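Local coordinates for histidine-containing Phosphotransfer Protein type 1, MtHPt1 (Medicago truncatula, PDB 3US6) that probably relays phosphoryl groups between cytokinin sensor histidine kinases and response regulators in plant hormone signalling, at residues 4-9 / 141-146; 11-16 / 131-136; 20-25 / 120-125. One frame throughout, in Å; residues are numbered along the deposited sequence.

Overall arrangement
From the N terminus, helix 3-19 runs back along the last part of helix 109-142; contacts 1 and 2 follow this pairing, and contact 3 continues it from the loop beyond helix 3-19. Contact 1 (4-9 / 141-146) closes the widest loop, bringing the first helix to the end of helix 109-142 and the tail that follows it. Contact 2 (11-16 / 131-136) is nested inside it, two turns further in, with Leu136 packing against the backbone of 4-9, so that the two contacts touch. Contact 3 (20-25 / 120-125) is nested in turn within contact 2 and lies close to the centre of the chain, where the turn before helix 25-32 meets helix 109-142. None of the loops cross.

Contact 1 of 3, residues 4-9 / 141-146; sequences GQMRRQ and VAAGGS
The guanidinium group of Arg7 meets Ser146 at its edge, where NE donates a hydrogen bond to the backbone carbonyl O of Ser146. The NE to O distance is 2.9 Å and the N-H...O angle 151°; the donor lies in the carbonyl plane, while the oxygen is tilted slightly from the guanidinium plane. Within 4-9, the guanidinium of the next residue, Arg8, has Gly4 O and Gln5 CA over one face, both toward its rim, and at its edge Arg8 NH2 bonds Gln5 OE1 at 2.8 Å. The Arg7 chain bends at chi3 (87°), which turns NE toward Ser146, and its CD also lies 3.6 Å from Ser146 O. The acceptor belongs to a tail that leaves helix 109-142 through a Schellman motif: Gly144, with positive phi, is the C-prime residue, with Gly145 N bonded back to Ile140 O and Gly144 N to Val141 O (3.1 Å). Ala143 is the first residue to depart from helical angles. Its CB meets the methyl CE of Met6 at 4.0 Å, an apolar touch well apart from the arginine bond. The Met6 side chain, bent at chi3 (-71°), is buried and also packs on Leu136, Gln139 and Ile140 of helix 109-142. Arg7 in turn touches Ile140 and, further along the tail, Pro148.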
loop_
_atom_site.group_PDB
_atom_site.type_symbol
_atom_site.label_atom_id
_atom_site.label_comp_id
_atom_site.label_asym_id
_atom_site.label_seq_id
_atom_site.Cartn_x
_atom_site.Cartn_y
_atom_site.Cartn_z
ATOM N N GLY A 4 17.701 -8.661 -19.698
ATOM C CA GLY A 4 16.569 -8.396 -20.583
ATOM C C GLY A 4 15.302 -9.101 -20.133
ATOM O O GLY A 4 14.186 -8.543 -20.179
ATOM N N GLN A 5 15.481 -10.346 -19.709
ATOM C CA GLN A 5 14.386 -11.130 -19.148
ATOM C C GLN A 5 13.856 -10.498 -17.883
ATOM O O GLN A 5 12.644 -10.474 -17.676
ATOM C CB GLN A 5 14.830 -12.570 -18.854
ATOM C CG GLN A 5 13.676 -13.515 -18.508
ATOM C CD GLN A 5 12.504 -13.436 -19.510
ATOM O OE1 GLN A 5 12.684 -13.622 -20.725
ATOM N NE2 GLN A 5 11.297 -13.154 -18.995
ATOM N N MET A 6 14.727 -10.068 -16.994
ATOM C CA MET A 6 14.290 -9.466 -15.757
ATOM C C MET A 6 13.501 -8.225 -16.063
ATOM O O MET A 6 12.525 -7.907 -15.375
ATOM C CB MET A 6 15.452 -9.108 -14.838
ATOM C CG MET A 6 16.020 -10.305 -14.173
ATOM S SD MET A 6 17.170 -9.979 -12.824
ATOM C CE MET A 6 18.446 -9.396 -13.784
ATOM N N ARG A 7 13.967 -7.434 -17.008
ATOM C CA ARG A 7 13.216 -6.225 -17.387
ATOM C C ARG A 7 11.817 -6.550 -17.906
ATOM O O ARG A 7 10.861 -5.889 -17.542
ATOM C CB ARG A 7 13.996 -5.384 -18.384
ATOM C CG ARG A 7 15.246 -4.765 -17.744
ATOM C CD ARG A 7 16.226 -4.200 -18.740
ATOM N NE ARG A 7 15.813 -2.849 -19.013
ATOM C CZ ARG A 7 15.086 -2.510 -20.056
ATOM N NH1 ARG A 7 14.731 -3.427 -20.953
ATOM N NH2 ARG A 7 14.740 -1.252 -20.189
ATOM N N ARG A 8 11.706 -7.554 -18.741
ATOM C CA ARG A 8 10.377 -7.963 -19.240
ATOM C C ARG A 8 9.490 -8.453 -18.093
ATOM O O ARG A 8 8.294 -8.113 -18.032
ATOM C CB ARG A 8 10.508 -9.037 -20.318
ATOM C CG ARG A 8 11.098 -8.550 -21.650
ATOM C CD ARG A 8 11.065 -9.666 -22.754
ATOM N NE ARG A 8 11.952 -10.800 -22.471
ATOM C CZ ARG A 8 13.251 -10.824 -22.753
ATOM N NH1 ARG A 8 13.827 -9.768 -23.320
ATOM N NH2 ARG A 8 13.981 -11.898 -22.459
ATOM N N GLN A 9 10.047 -9.185 -17.139
ATOM C CA GLN A 9 9.304 -9.618 -15.974
ATOM C C GLN A 9 8.787 -8.466 -15.135
ATOM O O GLN A 9 7.706 -8.531 -14.640
ATOM C CB GLN A 9 10.172 -10.495 -15.092
ATOM C CG GLN A 9 10.578 -11.776 -15.722
ATOM C CD GLN A 9 11.529 -12.557 -14.838
ATOM O OE1 GLN A 9 12.418 -12.021 -14.233
ATOM N NE2 GLN A 9 11.320 -13.822 -14.778
ATOM N N VAL A 141 19.214 -3.613 -11.477
ATOM C CA VAL A 141 20.212 -2.574 -11.394
ATOM C C VAL A 141 21.565 -3.158 -11.013
ATOM O O VAL A 141 22.613 -2.701 -11.505
ATOM C CB VAL A 141 19.768 -1.421 -10.469
ATOM C CG1 VAL A 141 20.882 -0.375 -10.286
ATOM C CG2 VAL A 141 18.535 -0.745 -11.057
ATOM N N ALA A 142 21.599 -4.186 -10.147
ATOM C CA ALA A 142 22.870 -4.779 -9.780
ATOM C C ALA A 142 23.471 -5.442 -10.985
ATOM O O ALA A 142 24.708 -5.461 -11.112
ATOM C CB ALA A 142 22.710 -5.785 -8.603
ATOM N N ALA A 143 22.665 -5.999 -11.863
ATOM C CA ALA A 143 23.100 -6.654 -13.086
ATOM C C ALA A 143 23.455 -5.666 -14.201
ATOM O O ALA A 143 23.725 -6.099 -15.328
ATOM C CB ALA A 143 22.043 -7.673 -13.533
ATOM N N GLY A 144 23.454 -4.358 -13.925
ATOM C CA GLY A 144 23.828 -3.370 -14.917
ATOM C C GLY A 144 22.717 -2.833 -15.789
ATOM O O GLY A 144 22.980 -2.042 -16.691
ATOM N N GLY A 145 21.469 -3.219 -15.533
ATOM C CA GLY A 145 20.389 -2.725 -16.348
ATOM C C GLY A 145 19.697 -1.536 -15.760
ATOM O O GLY A 145 19.994 -1.054 -14.674
ATOM N N SER A 146 18.743 -0.993 -16.497
ATOM C CA SER A 146 17.947 0.074 -16.051
ATOM C C SER A 146 16.504 -0.437 -15.870
ATOM O O SER A 146 16.086 -1.304 -16.570
ATOM C CB SER A 146 18.081 1.261 -17.020
ATOM O OG SER A 146 19.459 1.615 -17.186
#

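Contact 2 of 3, residues 11-16 / 131-136; sequences VDYIKS and ETLLRL
Tyr13 and Thr132 make a CH-pi contact across two nearly antiparallel helices, whose short axes pass 10.6 Å apart at 156° between their N-to-C directions. The methyl CG2 of Thr132 sits 4.1 Å from the centroid of the Tyr13 ring, off-centre, and is nearest to CZ at 3.7 Å. The two side chains cross at about a right angle, and Thr132 CB approaches the phenol oxygen OH of Tyr13 at 3.8 Å. With CG anti to the backbone N (chi1 -164°), the Tyr13 ring is carried across toward helix 109-142.

The remaining contacts are apolar and centre on Leu133. Its CD1 approaches the edge of the Tyr13 ring at CD2, 4.1 Å away, and reaches Ile14 CB at 3.9 Å. The other branch, CD2, meets the CD1 methyl of Ile14 at 4.0 Å, so both leucine methyls are engaged by the isoleucine. Trp10 adds to the packing around Leu133, and Ile14 leans also on Phe27 and Gln31 of helix 25-32.

The polar group of Thr132 is turned to its own helix: OG1 makes a weak hydrogen bond to Asn128 O, leaving the methyl for the CH-pi contact. Helix 3-19 thus packs antiparallel on the C-terminal part of helix 109-142, in the helical bundle of this HPt protein, by dispersion and a CH-pi contact, with no hydrogen bond between the segments to fix their relative rotation.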
loop_
_atom_site.group_PDB
_atom_site.type_symbol
_atom_site.label_atom_id
_atom_site.label_comp_id
_atom_site.label_asym_id
_atom_site.label_seq_id
_atom_site.Cartn_x
_atom_site.Cartn_y
_atom_site.Cartn_z
ATOM N N VAL A 11 8.154 -5.350 -16.248
ATOM C CA VAL A 11 7.017 -4.763 -16.976
ATOM C C VAL A 11 5.726 -5.528 -16.741
ATOM O O VAL A 11 4.679 -4.938 -16.421
ATOM C CB VAL A 11 7.342 -4.661 -18.497
ATOM C CG1 VAL A 11 6.123 -4.314 -19.334
ATOM C CG2 VAL A 11 8.477 -3.659 -18.720
ATOM N N ASP A 12 5.798 -6.839 -16.930
ATOM C CA ASP A 12 4.629 -7.677 -16.774
ATOM C C ASP A 12 4.102 -7.627 -15.318
ATOM O O ASP A 12 2.864 -7.605 -15.103
ATOM C CB ASP A 12 4.899 -9.131 -17.198
ATOM C CG ASP A 12 5.169 -9.265 -18.692
ATOM O OD1 ASP A 12 4.816 -8.337 -19.460
ATOM O OD2 ASP A 12 5.752 -10.320 -19.069
ATOM N N TYR A 13 4.979 -7.711 -14.322
ATOM C CA TYR A 13 4.553 -7.724 -12.925
ATOM C C TYR A 13 3.900 -6.415 -12.525
ATOM O O TYR A 13 2.797 -6.389 -11.945
ATOM C CB TYR A 13 5.732 -8.094 -12.033
ATOM C CG TYR A 13 5.318 -8.511 -10.624
ATOM C CD1 TYR A 13 4.705 -9.742 -10.414
ATOM C CD2 TYR A 13 5.474 -7.683 -9.537
ATOM C CE1 TYR A 13 4.299 -10.133 -9.152
ATOM C CE2 TYR A 13 5.100 -8.079 -8.271
ATOM C CZ TYR A 13 4.506 -9.297 -8.105
ATOM O OH TYR A 13 4.152 -9.625 -6.805
ATOM N N ILE A 14 4.540 -5.296 -12.838
ATOM C CA ILE A 14 3.994 -4.022 -12.428
ATOM C C ILE A 14 2.709 -3.775 -13.233
ATOM O O ILE A 14 1.745 -3.192 -12.670
ATOM C CB ILE A 14 4.979 -2.851 -12.561
ATOM C CG1 ILE A 14 4.506 -1.716 -11.630
ATOM C CG2 ILE A 14 5.234 -2.408 -13.992
ATOM C CD1 ILE A 14 5.461 -0.541 -11.538
ATOM N N LYS A 15 2.628 -4.183 -14.484
ATOM C CA LYS A 15 1.395 -4.006 -15.205
ATOM C C LYS A 15 0.250 -4.757 -14.551
ATOM O O LYS A 15 -0.844 -4.287 -14.548
ATOM C CB LYS A 15 1.568 -4.427 -16.658
ATOM C CG LYS A 15 0.341 -4.333 -17.474
ATOM C CD LYS A 15 0.641 -4.006 -18.947
ATOM C CE LYS A 15 1.916 -4.590 -19.439
ATOM N NZ LYS A 15 1.757 -5.065 -20.865
ATOM N N SER A 16 0.516 -5.935 -14.015
ATOM C CA SER A 16 -0.545 -6.666 -13.308
ATOM C C SER A 16 -0.981 -5.886 -12.095
ATOM O O SER A 16 -2.155 -5.830 -11.792
ATOM C CB SER A 16 -0.066 -8.070 -12.917
ATOM O OG SER A 16 0.877 -8.132 -11.834
ATOM N N GLU A 131 7.341 -5.632 -2.227
ATOM C CA GLU A 131 8.643 -6.230 -1.867
ATOM C C GLU A 131 9.196 -6.990 -3.069
ATOM O O GLU A 131 10.395 -6.944 -3.350
ATOM C CB GLU A 131 8.537 -7.071 -0.629
ATOM C CG GLU A 131 8.221 -6.219 0.562
ATOM C CD GLU A 131 8.072 -7.052 1.828
ATOM O OE1 GLU A 131 7.691 -8.250 1.792
ATOM O OE2 GLU A 131 8.208 -6.509 2.944
ATOM N N THR A 132 8.361 -7.779 -3.701
ATOM C CA THR A 132 8.730 -8.527 -4.905
ATOM C C THR A 132 9.199 -7.558 -6.036
ATOM O O THR A 132 10.234 -7.766 -6.684
ATOM C CB THR A 132 7.618 -9.445 -5.375
ATOM O OG1 THR A 132 7.460 -10.461 -4.386
ATOM C CG2 THR A 132 7.903 -10.091 -6.753
ATOM N N LEU A 133 8.426 -6.533 -6.317
ATOM C CA LEU A 133 8.776 -5.544 -7.322
ATOM C C LEU A 133 10.126 -4.889 -7.012
ATOM O O LEU A 133 10.981 -4.786 -7.892
ATOM C CB LEU A 133 7.644 -4.511 -7.375
ATOM C CG LEU A 133 7.826 -3.488 -8.495
ATOM C CD1 LEU A 133 7.502 -4.078 -9.829
ATOM C CD2 LEU A 133 6.968 -2.240 -8.194
ATOM N N LEU A 134 10.288 -4.445 -5.758
ATOM C CA LEU A 134 11.528 -3.764 -5.328
ATOM C C LEU A 134 12.752 -4.698 -5.358
ATOM O O LEU A 134 13.855 -4.267 -5.732
ATOM C CB LEU A 134 11.333 -3.104 -3.981
ATOM C CG LEU A 134 10.413 -1.898 -4.122
ATOM C CD1 LEU A 134 10.037 -1.404 -2.753
ATOM C CD2 LEU A 134 11.071 -0.744 -4.949
ATOM N N ARG A 135 12.550 -5.964 -5.008
ATOM C CA ARG A 135 13.611 -6.963 -5.100
ATOM C C ARG A 135 14.065 -7.179 -6.547
ATOM O O ARG A 135 15.258 -7.309 -6.819
ATOM C CB ARG A 135 13.154 -8.290 -4.491
ATOM C CG ARG A 135 13.373 -8.390 -2.990
ATOM C CD ARG A 135 13.311 -9.835 -2.518
ATOM N NE ARG A 135 11.936 -10.310 -2.393
ATOM C CZ ARG A 135 11.164 -10.093 -1.333
ATOM N NH1 ARG A 135 11.631 -9.406 -0.300
ATOM N NH2 ARG A 135 9.924 -10.563 -1.306
ATOM N N LEU A 136 13.106 -7.213 -7.468
ATOM C CA LEU A 136 13.392 -7.393 -8.890
ATOM C C LEU A 136 14.167 -6.170 -9.421
ATOM O O LEU A 136 15.161 -6.287 -10.127
ATOM C CB LEU A 136 12.112 -7.589 -9.683
ATOM C CG LEU A 136 12.300 -7.809 -11.187
ATOM C CD1 LEU A 136 13.215 -8.968 -11.466
ATOM C CD2 LEU A 136 10.938 -8.059 -11.804
#

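Contact 3 of 3, residues 20-25 / 120-125; sequences EGFLDG and KQEYLL
Phe22 reaches across to Glu122 and Leu125 with one corner of its ring. From CB, the first torsion (chi1 -68°) places CG anti to the carbonyl carbon, and the ring extends from there toward helix 109-142. CD1 passes the carboxylate of Glu122, with OE1 at 4.2 Å. The next atom, CE1, makes the closest approaches: 3.7 Å to Glu122 OE1, 3.8 Å to Leu125 CD1 and 3.9 Å to Leu125 CB. At the tip, CZ meets the same CD1 methyl at 4.2 Å. That methyl lies at the ring edge, near its plane, whereas the glutamate oxygen comes in obliquely, with ring and carboxylate planes 25° apart. On the far edge, CE2 has Glu20 OE1 in the ring plane, 3.4 Å away.

Glu122 brings its carboxylate to the ring by a bend at chi2 (-67°). OE1, the oxygen that touches the ring, also forms a salt bridge with Arg92 NE, which probably balances much of its charge. The same arginine, on helix 91-106, touches the ring and bonds Glu20 O through NH1, tying the turn at 20-25 to helix 109-142. Gly21, with positive phi, closes helix 3-19 in a Schellman motif, and Asp24 N-caps the next helix through OD1 and Gln26 N.

Phe22 thus sits in the short link between helices 3-19 and 25-32, buried against helix 109-142, where it also touches Lys129, with helix 91-106 alongside.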
loop_
_atom_site.group_PDB
_atom_site.type_symbol
_atom_site.label_atom_id
_atom_site.label_comp_id
_atom_site.label_asym_id
_atom_site.label_seq_id
_atom_site.Cartn_x
_atom_site.Cartn_y
_atom_site.Cartn_z
ATOM N N GLU A 20 -4.889 -4.721 -11.846
ATOM C CA GLU A 20 -5.676 -5.320 -10.768
ATOM C C GLU A 20 -6.035 -4.292 -9.692
ATOM O O GLU A 20 -6.753 -4.639 -8.780
ATOM C CB GLU A 20 -4.969 -6.503 -10.158
ATOM C CG GLU A 20 -4.830 -7.627 -11.209
ATOM C CD GLU A 20 -3.924 -8.762 -10.817
ATOM O OE1 GLU A 20 -3.338 -8.801 -9.726
ATOM O OE2 GLU A 20 -3.869 -9.731 -11.615
ATOM N N GLY A 21 -5.501 -3.070 -9.779
ATOM C CA GLY A 21 -5.859 -2.017 -8.861
ATOM C C GLY A 21 -4.994 -1.893 -7.648
ATOM O O GLY A 21 -5.327 -1.069 -6.818
ATOM N N PHE A 22 -3.913 -2.663 -7.543
ATOM C CA PHE A 22 -3.058 -2.573 -6.404
ATOM C C PHE A 22 -2.283 -1.260 -6.339
ATOM O O PHE A 22 -2.017 -0.749 -5.251
ATOM C CB PHE A 22 -2.105 -3.724 -6.310
ATOM C CG PHE A 22 -2.823 -5.017 -6.016
ATOM C CD1 PHE A 22 -3.293 -5.285 -4.738
ATOM C CD2 PHE A 22 -3.089 -5.930 -7.010
ATOM C CE1 PHE A 22 -4.040 -6.463 -4.481
ATOM C CE2 PHE A 22 -3.775 -7.125 -6.765
ATOM C CZ PHE A 22 -4.295 -7.351 -5.475
ATOM N N LEU A 23 -1.917 -0.715 -7.525
ATOM C CA LEU A 23 -1.224 0.562 -7.657
ATOM C C LEU A 23 -1.995 1.433 -8.637
ATOM O O LEU A 23 -2.633 0.926 -9.573
ATOM C CB LEU A 23 0.190 0.387 -8.140
ATOM C CG LEU A 23 1.105 -0.409 -7.276
ATOM C CD1 LEU A 23 2.410 -0.610 -8.030
ATOM C CD2 LEU A 23 1.318 0.227 -5.947
ATOM N N ASP A 24 -1.932 2.734 -8.405
ATOM C CA ASP A 24 -2.501 3.731 -9.288
ATOM C C ASP A 24 -1.477 4.777 -9.649
ATOM O O ASP A 24 -0.275 4.638 -9.376
ATOM C CB ASP A 24 -3.790 4.359 -8.715
ATOM C CG ASP A 24 -3.540 5.281 -7.554
ATOM O OD1 ASP A 24 -2.380 5.687 -7.314
ATOM O OD2 ASP A 24 -4.515 5.665 -6.876
ATOM N N GLY A 25 -1.927 5.825 -10.319
ATOM C CA GLY A 25 -1.024 6.822 -10.857
ATOM C C GLY A 25 -0.216 7.533 -9.808
ATOM O O GLY A 25 0.810 8.171 -10.153
ATOM N N LYS A 120 -6.653 -4.802 6.217
ATOM C CA LYS A 120 -5.431 -5.521 6.576
ATOM C C LYS A 120 -5.019 -6.458 5.437
ATOM O O LYS A 120 -3.828 -6.506 5.093
ATOM C CB LYS A 120 -5.599 -6.260 7.907
ATOM C CG LYS A 120 -4.332 -7.015 8.287
ATOM C CD LYS A 120 -4.389 -7.604 9.690
ATOM C CE LYS A 120 -3.235 -8.673 9.914
ATOM N NZ LYS A 120 -3.212 -9.244 11.330
ATOM N N GLN A 121 -5.956 -7.241 4.904
ATOM C CA GLN A 121 -5.641 -8.136 3.809
ATOM C C GLN A 121 -5.099 -7.386 2.615
ATOM O O GLN A 121 -4.084 -7.773 2.024
ATOM C CB GLN A 121 -6.876 -8.966 3.462
ATOM C CG GLN A 121 -6.695 -9.929 2.320
ATOM C CD GLN A 121 -7.971 -10.839 2.201
ATOM O OE1 GLN A 121 -8.514 -11.370 3.209
ATOM N NE2 GLN A 121 -8.456 -11.001 0.978
ATOM N N GLU A 122 -5.734 -6.276 2.258
ATOM C CA GLU A 122 -5.288 -5.448 1.118
ATOM C C GLU A 122 -3.897 -4.848 1.388
ATOM O O GLU A 122 -3.032 -4.840 0.505
ATOM C CB GLU A 122 -6.283 -4.351 0.789
ATOM C CG GLU A 122 -7.551 -4.914 0.147
ATOM C CD GLU A 122 -7.351 -5.513 -1.233
ATOM O OE1 GLU A 122 -6.377 -5.159 -1.944
ATOM O OE2 GLU A 122 -8.220 -6.376 -1.629
ATOM N N TYR A 123 -3.644 -4.440 2.610
ATOM C CA TYR A 123 -2.332 -3.943 2.964
ATOM C C TYR A 123 -1.262 -5.014 2.806
ATOM O O TYR A 123 -0.268 -4.749 2.190
ATOM C CB TYR A 123 -2.318 -3.391 4.411
ATOM C CG TYR A 123 -0.932 -3.132 4.872
ATOM C CD1 TYR A 123 -0.237 -2.070 4.403
ATOM C CD2 TYR A 123 -0.306 -3.986 5.731
ATOM C CE1 TYR A 123 1.044 -1.868 4.775
ATOM C CE2 TYR A 123 0.969 -3.781 6.109
ATOM C CZ TYR A 123 1.638 -2.721 5.615
ATOM O OH TYR A 123 2.919 -2.504 6.007
ATOM N N LEU A 124 -1.519 -6.222 3.290
ATOM C CA LEU A 124 -0.520 -7.269 3.189
ATOM C C LEU A 124 -0.311 -7.650 1.729
ATOM O O LEU A 124 0.809 -7.954 1.313
ATOM C CB LEU A 124 -0.911 -8.471 4.017
ATOM C CG LEU A 124 -0.830 -8.109 5.506
ATOM C CD1 LEU A 124 -1.289 -9.283 6.359
ATOM C CD2 LEU A 124 0.531 -7.711 5.959
ATOM N N LEU A 125 -1.352 -7.668 0.908
ATOM C CA LEU A 125 -1.202 -8.000 -0.508
ATOM C C LEU A 125 -0.258 -7.024 -1.168
ATOM O O LEU A 125 0.668 -7.421 -1.894
ATOM C CB LEU A 125 -2.545 -8.004 -1.259
ATOM C CG LEU A 125 -3.468 -9.202 -0.966
ATOM C CD1 LEU A 125 -4.781 -9.004 -1.698
ATOM C CD2 LEU A 125 -2.814 -10.548 -1.279
#